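Local coordinates for putative regulatory protein (Streptomyces coelicolor A3, PDB 2PZ9) that probably binds DNA as a transcriptional regulator of the TetR family, at residues E41-H46 with A76-V81; R52-A57 with T62-V67; E83-A88 with P115-L120. One frame throughout, in Å; residues are numbered along the deposited sequence.

Contact 1. Residues E41-H46 with A76-V81; sequences EEFARH and ALYAHV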
loop_
_atom_site.group_PDB
_atom_site.type_symbol
_atom_site.label_atom_id
_atom_site.label_comp_id
_atom_site.label_asym_id
_atom_site.label_seq_id
_atom_site.Cartn_x
_atom_site.Cartn_y
_atom_site.Cartn_z
ATOM N N GLU A 41 -3.190 17.673 -8.561
ATOM C CA GLU A 41 -1.746 17.629 -8.680
ATOM C C GLU A 41 -1.100 18.077 -7.368
ATOM O O GLU A 41 -0.090 17.515 -6.959
ATOM C CB GLU A 41 -1.345 18.518 -9.837
ATOM C CG GLU A 41 -0.068 18.180 -10.506
ATOM C CD GLU A 41 0.667 19.445 -10.973
ATOM O OE1 GLU A 41 1.874 19.345 -11.279
ATOM O OE2 GLU A 41 0.049 20.548 -11.015
ATOM N N GLU A 42 -1.712 19.063 -6.704
ATOM C CA GLU A 42 -1.286 19.548 -5.373
ATOM C C GLU A 42 -1.562 18.607 -4.184
ATOM O O GLU A 42 -0.779 18.562 -3.232
ATOM C CB GLU A 42 -1.916 20.910 -5.073
ATOM C CG GLU A 42 -1.565 21.510 -3.692
ATOM C CD GLU A 42 -0.197 22.184 -3.648
ATOM O OE1 GLU A 42 0.404 22.416 -4.723
ATOM O OE2 GLU A 42 0.275 22.488 -2.531
ATOM N N PHE A 43 -2.682 17.892 -4.208
ATOM C CA PHE A 43 -2.952 16.885 -3.184
ATOM C C PHE A 43 -2.037 15.660 -3.293
ATOM O O PHE A 43 -1.558 15.162 -2.289
ATOM C CB PHE A 43 -4.426 16.460 -3.181
ATOM C CG PHE A 43 -5.382 17.530 -2.668
ATOM C CD1 PHE A 43 -5.028 18.366 -1.594
ATOM C CD2 PHE A 43 -6.655 17.681 -3.237
ATOM C CE1 PHE A 43 -5.926 19.351 -1.115
ATOM C CE2 PHE A 43 -7.546 18.657 -2.762
ATOM C CZ PHE A 43 -7.177 19.491 -1.696
ATOM N N ALA A 44 -1.782 15.187 -4.507
ATOM C CA ALA A 44 -0.866 14.076 -4.688
ATOM C C ALA A 44 0.536 14.409 -4.151
ATOM O O ALA A 44 1.163 13.583 -3.505
ATOM C CB ALA A 44 -0.817 13.638 -6.147
ATOM N N ARG A 45 1.003 15.628 -4.402
ATOM C CA ARG A 45 2.296 16.102 -3.919
ATOM C C ARG A 45 2.389 16.214 -2.409
ATOM O O ARG A 45 3.261 15.635 -1.788
ATOM C CB ARG A 45 2.577 17.482 -4.498
ATOM C CG ARG A 45 3.748 17.553 -5.431
ATOM C CD ARG A 45 3.750 18.887 -6.166
ATOM N NE ARG A 45 4.351 18.752 -7.493
ATOM C CZ ARG A 45 3.742 18.214 -8.553
ATOM N NH1 ARG A 45 2.495 17.743 -8.464
ATOM N NH2 ARG A 45 4.387 18.132 -9.711
ATOM N N HIS A 46 1.492 16.983 -1.820
ATOM C CA HIS A 46 1.735 17.478 -0.478
ATOM C C HIS A 46 0.747 16.935 0.537
ATOM O O HIS A 46 0.923 17.116 1.746
ATOM C CB HIS A 46 1.697 18.999 -0.493
ATOM C CG HIS A 46 2.738 19.627 -1.372
ATOM N ND1 HIS A 46 2.431 20.249 -2.565
ATOM C CD2 HIS A 46 4.080 19.737 -1.227
ATOM C CE1 HIS A 46 3.538 20.714 -3.118
ATOM N NE2 HIS A 46 4.551 20.413 -2.328
ATOM N N ALA A 76 -12.905 20.360 2.202
ATOM C CA ALA A 76 -14.024 20.181 1.284
ATOM C C ALA A 76 -13.555 19.961 -0.148
ATOM O O ALA A 76 -14.088 19.118 -0.857
ATOM C CB ALA A 76 -14.979 21.366 1.367
ATOM N N LEU A 77 -12.544 20.717 -0.556
ATOM C CA LEU A 77 -11.970 20.592 -1.871
ATOM C C LEU A 77 -11.371 19.211 -2.044
ATOM O O LEU A 77 -11.686 18.526 -3.021
ATOM C CB LEU A 77 -10.920 21.675 -2.093
ATOM C CG LEU A 77 -10.107 21.722 -3.400
ATOM C CD1 LEU A 77 -10.965 21.679 -4.648
ATOM C CD2 LEU A 77 -9.212 22.932 -3.438
ATOM N N TYR A 78 -10.520 18.789 -1.101
ATOM C CA TYR A 78 -10.033 17.409 -1.120
ATOM C C TYR A 78 -11.194 16.426 -1.325
ATOM O O TYR A 78 -11.184 15.657 -2.297
ATOM C CB TYR A 78 -9.208 17.025 0.119
ATOM C CG TYR A 78 -8.688 15.579 0.039
ATOM C CD1 TYR A 78 -9.374 14.514 0.667
ATOM C CD2 TYR A 78 -7.519 15.270 -0.683
ATOM C CE1 TYR A 78 -8.909 13.198 0.582
ATOM C CE2 TYR A 78 -7.037 13.949 -0.771
ATOM C CZ TYR A 78 -7.737 12.921 -0.143
ATOM O OH TYR A 78 -7.260 11.612 -0.253
ATOM N N ALA A 79 -12.195 16.475 -0.439
ATOM C CA ALA A 79 -13.285 15.494 -0.452
ATOM C C ALA A 79 -13.829 15.346 -1.858
ATOM O O ALA A 79 -13.947 14.228 -2.375
ATOM C CB ALA A 79 -14.400 15.881 0.536
ATOM N N HIS A 80 -14.105 16.501 -2.474
ATOM C CA HIS A 80 -14.632 16.589 -3.837
ATOM C C HIS A 80 -13.737 15.860 -4.836
ATOM O O HIS A 80 -14.207 15.022 -5.629
ATOM C CB HIS A 80 -14.785 18.041 -4.245
ATOM C CG HIS A 80 -15.487 18.230 -5.551
ATOM N ND1 HIS A 80 -16.847 18.060 -5.699
ATOM C CD2 HIS A 80 -15.020 18.594 -6.772
ATOM C CE1 HIS A 80 -17.187 18.298 -6.956
ATOM N NE2 HIS A 80 -16.098 18.627 -7.628
ATOM N N VAL A 81 -12.450 16.168 -4.767
ATOM C CA VAL A 81 -11.483 15.574 -5.645
ATOM C C VAL A 81 -11.430 14.054 -5.485
ATOM O O VAL A 81 -11.445 13.328 -6.486
ATOM C CB VAL A 81 -10.124 16.188 -5.414
ATOM C CG1 VAL A 81 -9.106 15.521 -6.296
ATOM C CG2 VAL A 81 -10.185 17.699 -5.683
#
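Phe-43 and Tyr-78 meet where helix segments 41-46 and 76-81 cross steeply, at a signed angle of -103°, with the two short axes approaching to 11.2 Å. The CA atoms of this pair, 7.4 Å apart, are the nearest across the contact. Phe-43 is the one side chain that segment 41-46 sends across, and its ring meets three residues: CE2 touches Leu-77 and Val-81, while Tyr-78 lies over one face. Its CG lies anti to the carbonyl carbon (chi1 -70°), which turns the ring toward segment 76-81, against Tyr-78. The two rings form an edge-to-face (T-shaped) pair: the edge of Tyr-78 is turned to the face of Phe-43, with centroids 5.2 Å apart and planes 76° apart. Within that pair CD2 of Tyr-78 comes within 3.6 Å of Phe-43 CD2, offset toward the rim of the ring. Nearer the backbone, Tyr-78 CB stands over the same ring in a CH-pi contact, 4.0 Å from the centroid. At the periphery, Val-81 CG2 approaches Phe-43 CE2 near the ring plane at 4.1 Å, while CG of Leu-77 lies 4.0 Å from the same CE2. Replacing Phe-43 by an alanine would probably leave a gap between the helices and deprive the Tyr-78 edge of the aromatic face it packs against. The phenol oxygen of Tyr-78 looks elsewhere and is hydrogen-bonded to Leu-120 O. All four touching residues are buried, forming a small apolar core between helix 32-50 and helix 74-92. Helix 115-127 closes this core through Leu-120, which packs on both Phe-43 and Val-81, and helix 53-59 also reaches it, through Ile-56 on Leu-77.

Contact 2. Residues R52-A57 with T62-V67; sequences RVDRIA and TSKERV. With SO4 (sulfate ion), chain E.
Ala-57 and Val-53 supply the apolar side of this contact, packing against Val-67 and the start of helix 64-70. The methyl of Ala-57 is set against the turn, with CB 3.6 Å from Ser-63 C and 3.8 Å from Val-67 CG2. One helical turn earlier, Val-53 places CG1, anti to its own N (chi1 175°), 4.2 Å from CG1 of Val-67; the same methyl also meets the aliphatic part of Lys-64, whose side chain runs across it at about a right angle.

Backbone polar groups join the segments at one point. Thr-62 N donates to Ala-57 O over 2.9 Å in a nearly straight bond, 172° at the hydrogen, which ties the start of the second segment to the end of the first. Ser-63, at the N-cap of helix 64-70, accepts a weak capping bond from Arg-66 N through its OG.

Charged groups meet on the exposed side of the contact. Lys-64 bends at chi3 (79°), bringing NZ to 3.5 Å from Asp-54 OD1 in a salt bridge. The same NZ donates to O1 of a sulfate at 2.8 Å, so the ammonium is shared between carboxylate and anion. The sulfate lies at the N-terminal end of helix 53-59, where Val-53 N gives a weak bond to its O4 (3.3 Å); the helix end would probably add to the attraction. Arg-52, the N-cap residue, lies alongside with its aliphatic chain.

Two short helices joined by a tight turn over a small apolar core are the hallmark of the helix-turn-helix, predicted here for residues 52-71. The bound sulfate, probably from the crystallisation liquor, is consistent with a place for a DNA phosphate.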
loop_
_atom_site.group_PDB
_atom_site.type_symbol
_atom_site.label_atom_id
_atom_site.label_comp_id
_atom_site.label_asym_id
_atom_site.label_seq_id
_atom_site.Cartn_x
_atom_site.Cartn_y
_atom_site.Cartn_z
ATOM N N ARG A 52 -1.404 23.833 -0.510
ATOM C CA ARG A 52 -1.721 25.264 -0.420
ATOM C C ARG A 52 -2.741 25.723 -1.470
ATOM O O ARG A 52 -2.541 25.542 -2.676
ATOM C CB ARG A 52 -0.454 26.117 -0.504
ATOM C CG ARG A 52 0.391 26.058 0.746
ATOM C CD ARG A 52 0.931 27.441 1.119
ATOM N NE ARG A 52 1.765 27.380 2.325
ATOM C CZ ARG A 52 3.094 27.241 2.328
ATOM N NH1 ARG A 52 3.772 27.163 1.188
ATOM N NH2 ARG A 52 3.758 27.183 3.477
ATOM N N VAL A 53 -3.836 26.320 -0.995
ATOM C CA VAL A 53 -4.840 26.975 -1.846
ATOM C C VAL A 53 -4.210 28.086 -2.701
ATOM O O VAL A 53 -4.558 28.235 -3.871
ATOM C CB VAL A 53 -6.011 27.523 -0.984
ATOM C CG1 VAL A 53 -7.024 28.322 -1.821
ATOM C CG2 VAL A 53 -6.696 26.375 -0.234
ATOM N N ASP A 54 -3.292 28.852 -2.101
ATOM C CA ASP A 54 -2.345 29.707 -2.840
ATOM C C ASP A 54 -1.880 29.046 -4.134
ATOM O O ASP A 54 -2.258 29.477 -5.222
ATOM C CB ASP A 54 -1.111 30.028 -1.982
ATOM C CG ASP A 54 -1.341 31.185 -1.037
ATOM O OD1 ASP A 54 -2.523 31.480 -0.728
ATOM O OD2 ASP A 54 -0.339 31.806 -0.599
ATOM N N ARG A 55 -1.071 27.994 -4.003
ATOM C CA ARG A 55 -0.543 27.276 -5.163
ATOM C C ARG A 55 -1.650 26.782 -6.092
ATOM O O ARG A 55 -1.516 26.857 -7.320
ATOM C CB ARG A 55 0.308 26.077 -4.739
ATOM C CG ARG A 55 1.695 26.383 -4.226
ATOM C CD ARG A 55 2.352 25.051 -3.943
ATOM N NE ARG A 55 3.361 25.116 -2.889
ATOM C CZ ARG A 55 3.268 24.508 -1.707
ATOM N NH1 ARG A 55 2.196 23.781 -1.399
ATOM N NH2 ARG A 55 4.263 24.625 -0.829
ATOM N N ILE A 56 -2.731 26.270 -5.511
ATOM C CA ILE A 56 -3.792 25.688 -6.316
ATOM C C ILE A 56 -4.453 26.723 -7.226
ATOM O O ILE A 56 -4.642 26.459 -8.412
ATOM C CB ILE A 56 -4.841 24.951 -5.465
ATOM C CG1 ILE A 56 -4.274 23.607 -4.982
ATOM C CG2 ILE A 56 -6.144 24.755 -6.268
ATOM C CD1 ILE A 56 -5.086 22.928 -3.874
ATOM N N ALA A 57 -4.799 27.881 -6.663
ATOM C CA ALA A 57 -5.419 28.952 -7.416
ATOM C C ALA A 57 -4.416 29.515 -8.421
ATOM O O ALA A 57 -4.758 29.737 -9.590
ATOM C CB ALA A 57 -5.909 30.026 -6.489
ATOM N N THR A 62 -6.573 31.111 -11.422
ATOM C CA THR A 62 -7.680 31.812 -10.730
ATOM C C THR A 62 -7.255 32.426 -9.358
ATOM O O THR A 62 -6.065 32.516 -9.075
ATOM C CB THR A 62 -8.964 30.910 -10.638
ATOM O OG1 THR A 62 -10.091 31.713 -10.262
ATOM C CG2 THR A 62 -8.798 29.742 -9.643
ATOM N N SER A 63 -8.207 32.867 -8.529
ATOM C CA SER A 63 -7.893 33.425 -7.187
ATOM C C SER A 63 -8.370 32.570 -5.998
ATOM O O SER A 63 -9.298 31.746 -6.119
ATOM C CB SER A 63 -8.431 34.859 -7.023
ATOM O OG SER A 63 -9.828 34.877 -6.796
ATOM N N LYS A 64 -7.730 32.784 -4.848
ATOM C CA LYS A 64 -8.169 32.181 -3.594
ATOM C C LYS A 64 -9.669 32.408 -3.381
ATOM O O LYS A 64 -10.389 31.447 -3.122
ATOM C CB LYS A 64 -7.374 32.730 -2.402
ATOM C CG LYS A 64 -6.008 32.077 -2.177
ATOM C CD LYS A 64 -5.360 32.575 -0.884
ATOM C CE LYS A 64 -5.957 31.879 0.332
ATOM N NZ LYS A 64 -5.157 32.122 1.563
ATOM N N GLU A 65 -10.145 33.654 -3.521
ATOM C CA GLU A 65 -11.567 33.939 -3.292
ATOM C C GLU A 65 -12.482 33.078 -4.175
ATOM O O GLU A 65 -13.505 32.568 -3.706
ATOM C CB GLU A 65 -11.919 35.432 -3.411
ATOM C CG GLU A 65 -13.107 35.822 -2.475
ATOM C CD GLU A 65 -13.833 37.152 -2.825
ATOM O OE1 GLU A 65 -13.627 37.667 -3.947
ATOM O OE2 GLU A 65 -14.621 37.672 -1.980
ATOM N N ARG A 66 -12.092 32.899 -5.435
ATOM C CA ARG A 66 -12.862 32.097 -6.390
ATOM C C ARG A 66 -12.961 30.630 -5.961
ATOM O O ARG A 66 -14.054 30.039 -5.947
ATOM C CB ARG A 66 -12.223 32.174 -7.768
ATOM C CG ARG A 66 -13.206 32.294 -8.886
ATOM C CD ARG A 66 -13.194 33.712 -9.452
ATOM N NE ARG A 66 -14.526 34.206 -9.833
ATOM C CZ ARG A 66 -15.689 33.559 -9.661
ATOM N NH1 ARG A 66 -15.744 32.344 -9.119
ATOM N NH2 ARG A 66 -16.817 34.138 -10.047
ATOM N N VAL A 67 -11.812 30.052 -5.614
ATOM C CA VAL A 67 -11.744 28.675 -5.151
ATOM C C VAL A 67 -12.783 28.453 -4.048
ATOM O O VAL A 67 -13.607 27.530 -4.122
ATOM C CB VAL A 67 -10.323 28.330 -4.662
ATOM C CG1 VAL A 67 -10.258 26.912 -4.101
ATOM C CG2 VAL A 67 -9.304 28.507 -5.799
HETATM S S SO4 E . -3.088 28.526 1.629
HETATM O O1 SO4 E . -3.987 29.635 1.939
HETATM O O2 SO4 E . -2.875 28.503 0.191
HETATM O O3 SO4 E . -1.775 28.736 2.234
HETATM O O4 SO4 E . -3.691 27.273 2.114
#

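Contact 3. Residues E83-A88 with P115-L120; sequences ERETTA and PDHYRL. With SO4 (sulfate ion), chain C.
Glu-85 and His-117 pass each other in opposite directions, each pointing from its own helix to the other. The stem of the glutamate stands over one face of the imidazole: CB is 4.1 Å from the ring centroid and 21° off the normal, a CH-pi contact displaced toward the rim. From there the chain folds back at chi2 (-55°), which carries the carboxylate along the same face toward ND1. Oxygen OE1 ends 3.1 Å from His-117 ND1, yet it stands above the ring and the angle is too poor for a hydrogen bond. The carboxylate plane is turned 66° from the ring. The contact therefore rests on the CH-pi approach and perhaps on electrostatic attraction, whose strength would depend on the protonation of the histidine. A second carboxylate, that of Asp-116, has its OD1 5.9 Å from Glu-85 OE1 and would probably raise the cost of negative charge there slightly.

His-117 has CG anti to its backbone N, and this extended course takes CE1 to within 3.4 Å of Glu-85 O on the facing helix. Beside the pair, Leu-120 CD2 touches Glu-85 CG at 4.3 Å, adding a looser contact. Away from the interface, Arg-84 uses the edge of its guanidinium: NH2 donates in plane to O2 of a sulfate at 3.1 Å, and Gln-33 NE2 also binds that ion.

The CA atoms of Glu-85 and His-117 approach to 7.0 Å as helix 74-92 crosses helix 115-127. Phe-111 meets the His-117 ring edge-to-face, and Lys-40 of helix 32-50 lies against Glu-85. On helix 115-127, Arg-119 NH2 bonds Leu-126 O of the second subunit, so the helix joining this core also takes part in the dimer contact.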
loop_
_atom_site.group_PDB
_atom_site.type_symbol
_atom_site.label_atom_id
_atom_site.label_comp_id
_atom_site.label_asym_id
_atom_site.label_seq_id
_atom_site.Cartn_x
_atom_site.Cartn_y
_atom_site.Cartn_z
ATOM N N GLU A 83 -13.798 11.928 -4.152
ATOM C CA GLU A 83 -15.048 11.448 -4.769
ATOM C C GLU A 83 -14.895 11.299 -6.281
ATOM O O GLU A 83 -14.988 10.198 -6.830
ATOM C CB GLU A 83 -16.198 12.417 -4.496
ATOM C CG GLU A 83 -16.765 12.365 -3.080
ATOM C CD GLU A 83 -17.582 13.627 -2.692
ATOM O OE1 GLU A 83 -18.630 13.905 -3.343
ATOM O OE2 GLU A 83 -17.178 14.340 -1.723
ATOM N N ARG A 84 -14.641 12.431 -6.933
ATOM C CA ARG A 84 -14.450 12.505 -8.373
ATOM C C ARG A 84 -13.478 11.404 -8.818
ATOM O O ARG A 84 -13.736 10.717 -9.805
ATOM C CB ARG A 84 -13.954 13.916 -8.775
ATOM C CG ARG A 84 -14.587 14.517 -10.048
ATOM C CD ARG A 84 -15.875 15.369 -9.776
ATOM N NE ARG A 84 -16.452 15.999 -10.988
ATOM C CZ ARG A 84 -17.518 16.817 -11.009
ATOM N NH1 ARG A 84 -18.168 17.141 -9.896
ATOM N NH2 ARG A 84 -17.956 17.319 -12.158
ATOM N N GLU A 85 -12.392 11.209 -8.067
ATOM C CA GLU A 85 -11.378 10.186 -8.391
ATOM C C GLU A 85 -11.897 8.766 -8.256
ATOM O O GLU A 85 -11.725 7.936 -9.161
ATOM C CB GLU A 85 -10.155 10.342 -7.493
ATOM C CG GLU A 85 -9.205 11.442 -7.932
ATOM C CD GLU A 85 -8.754 11.268 -9.373
ATOM O OE1 GLU A 85 -7.930 10.355 -9.617
ATOM O OE2 GLU A 85 -9.229 12.028 -10.262
ATOM N N THR A 86 -12.509 8.508 -7.102
ATOM C CA THR A 86 -13.136 7.240 -6.792
ATOM C C THR A 86 -14.133 6.827 -7.864
ATOM O O THR A 86 -14.093 5.684 -8.328
ATOM C CB THR A 86 -13.873 7.309 -5.448
ATOM O OG1 THR A 86 -13.042 7.965 -4.489
ATOM C CG2 THR A 86 -14.189 5.924 -4.944
ATOM N N THR A 87 -15.013 7.753 -8.256
ATOM C CA THR A 87 -16.043 7.477 -9.253
ATOM C C THR A 87 -15.413 7.160 -10.598
ATOM O O THR A 87 -15.811 6.223 -11.263
ATOM C CB THR A 87 -16.994 8.674 -9.418
ATOM O OG1 THR A 87 -16.916 9.494 -8.251
ATOM C CG2 THR A 87 -18.438 8.220 -9.625
ATOM N N ALA A 88 -14.418 7.952 -10.983
ATOM C CA ALA A 88 -13.623 7.692 -12.187
ATOM C C ALA A 88 -13.122 6.251 -12.213
ATOM O O ALA A 88 -13.169 5.570 -13.248
ATOM C CB ALA A 88 -12.447 8.638 -12.239
ATOM N N PRO A 115 -0.559 7.704 -11.604
ATOM C CA PRO A 115 0.282 7.429 -10.445
ATOM C C PRO A 115 -0.186 8.232 -9.245
ATOM O O PRO A 115 -0.136 7.761 -8.106
ATOM C CB PRO A 115 1.666 7.927 -10.884
ATOM C CG PRO A 115 1.634 7.923 -12.351
ATOM C CD PRO A 115 0.232 8.220 -12.740
ATOM N N ASP A 116 -0.661 9.437 -9.517
ATOM C CA ASP A 116 -1.018 10.374 -8.474
ATOM C C ASP A 116 -2.437 10.191 -7.887
ATOM O O ASP A 116 -2.772 10.815 -6.879
ATOM C CB ASP A 116 -0.782 11.792 -8.981
ATOM C CG ASP A 116 -1.637 12.130 -10.192
ATOM O OD1 ASP A 116 -2.224 11.208 -10.829
ATOM O OD2 ASP A 116 -1.722 13.349 -10.497
ATOM N N HIS A 117 -3.259 9.338 -8.495
ATOM C CA HIS A 117 -4.523 8.950 -7.868
ATOM C C HIS A 117 -4.126 8.156 -6.654
ATOM O O HIS A 117 -4.693 8.319 -5.559
ATOM C CB HIS A 117 -5.388 8.086 -8.801
ATOM C CG HIS A 117 -6.634 7.521 -8.156
ATOM N ND1 HIS A 117 -7.807 7.307 -8.860
ATOM C CD2 HIS A 117 -6.889 7.117 -6.881
ATOM C CE1 HIS A 117 -8.726 6.800 -8.051
ATOM N NE2 HIS A 117 -8.196 6.679 -6.842
ATOM N N TYR A 118 -3.132 7.303 -6.860
ATOM C CA TYR A 118 -2.644 6.465 -5.796
ATOM C C TYR A 118 -2.091 7.282 -4.610
ATOM O O TYR A 118 -2.457 7.022 -3.458
ATOM C CB TYR A 118 -1.608 5.477 -6.320
ATOM C CG TYR A 118 -1.083 4.599 -5.217
ATOM C CD1 TYR A 118 -1.795 3.474 -4.804
ATOM C CD2 TYR A 118 0.103 4.919 -4.542
ATOM C CE1 TYR A 118 -1.331 2.665 -3.779
ATOM C CE2 TYR A 118 0.570 4.119 -3.500
ATOM C CZ TYR A 118 -0.155 2.990 -3.133
ATOM O OH TYR A 118 0.306 2.183 -2.118
ATOM N N ARG A 119 -1.227 8.257 -4.904
ATOM C CA ARG A 119 -0.676 9.169 -3.891
ATOM C C ARG A 119 -1.799 9.851 -3.160
ATOM O O ARG A 119 -1.817 9.923 -1.935
ATOM C CB ARG A 119 0.126 10.284 -4.532
ATOM C CG ARG A 119 1.406 9.900 -5.170
ATOM C CD ARG A 119 2.350 11.046 -4.961
ATOM N NE ARG A 119 3.375 10.690 -3.988
ATOM C CZ ARG A 119 3.990 11.524 -3.147
ATOM N NH1 ARG A 119 3.689 12.818 -3.089
ATOM N NH2 ARG A 119 4.922 11.042 -2.338
ATOM N N LEU A 120 -2.734 10.363 -3.940
ATOM C CA LEU A 120 -3.834 11.128 -3.398
ATOM C C LEU A 120 -4.765 10.328 -2.475
ATOM O O LEU A 120 -5.169 10.858 -1.431
ATOM C CB LEU A 120 -4.579 11.866 -4.514
ATOM C CG LEU A 120 -5.844 12.625 -4.179
ATOM C CD1 LEU A 120 -6.053 13.688 -5.199
ATOM C CD2 LEU A 120 -6.999 11.653 -4.219
HETATM S S SO4 C . -14.780 17.697 -14.954
HETATM O O1 SO4 C . -15.455 18.843 -15.553
HETATM O O2 SO4 C . -15.768 16.790 -14.358
HETATM O O3 SO4 C . -14.043 17.001 -16.006
HETATM O O4 SO4 C . -13.865 18.160 -13.902
#

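How the contacts relate
Helix 74-92 serves both contact 1 and contact 3, whose centres are 9 Å apart, and the probable hydrogen bond of Tyr-78 OH to Leu-120 O runs from one to the other. Arg-119 NH1, 2.7 Å from Ala-44 O, makes a second, probable hydrogen bond between them. Contact 2 is nested within the chain loop closed by contact 1 and lies 13 Å from it, centre to centre; the salt bridge from Glu-42 OE2 to Arg-55 NH1 (2.6 Å) joins them. Contacts 2 and 3 do not touch, their nearest atoms being about 9 Å apart. The predicted DNA-binding motif is thus connected through contact 1 to helix 115-127 of the C-terminal region.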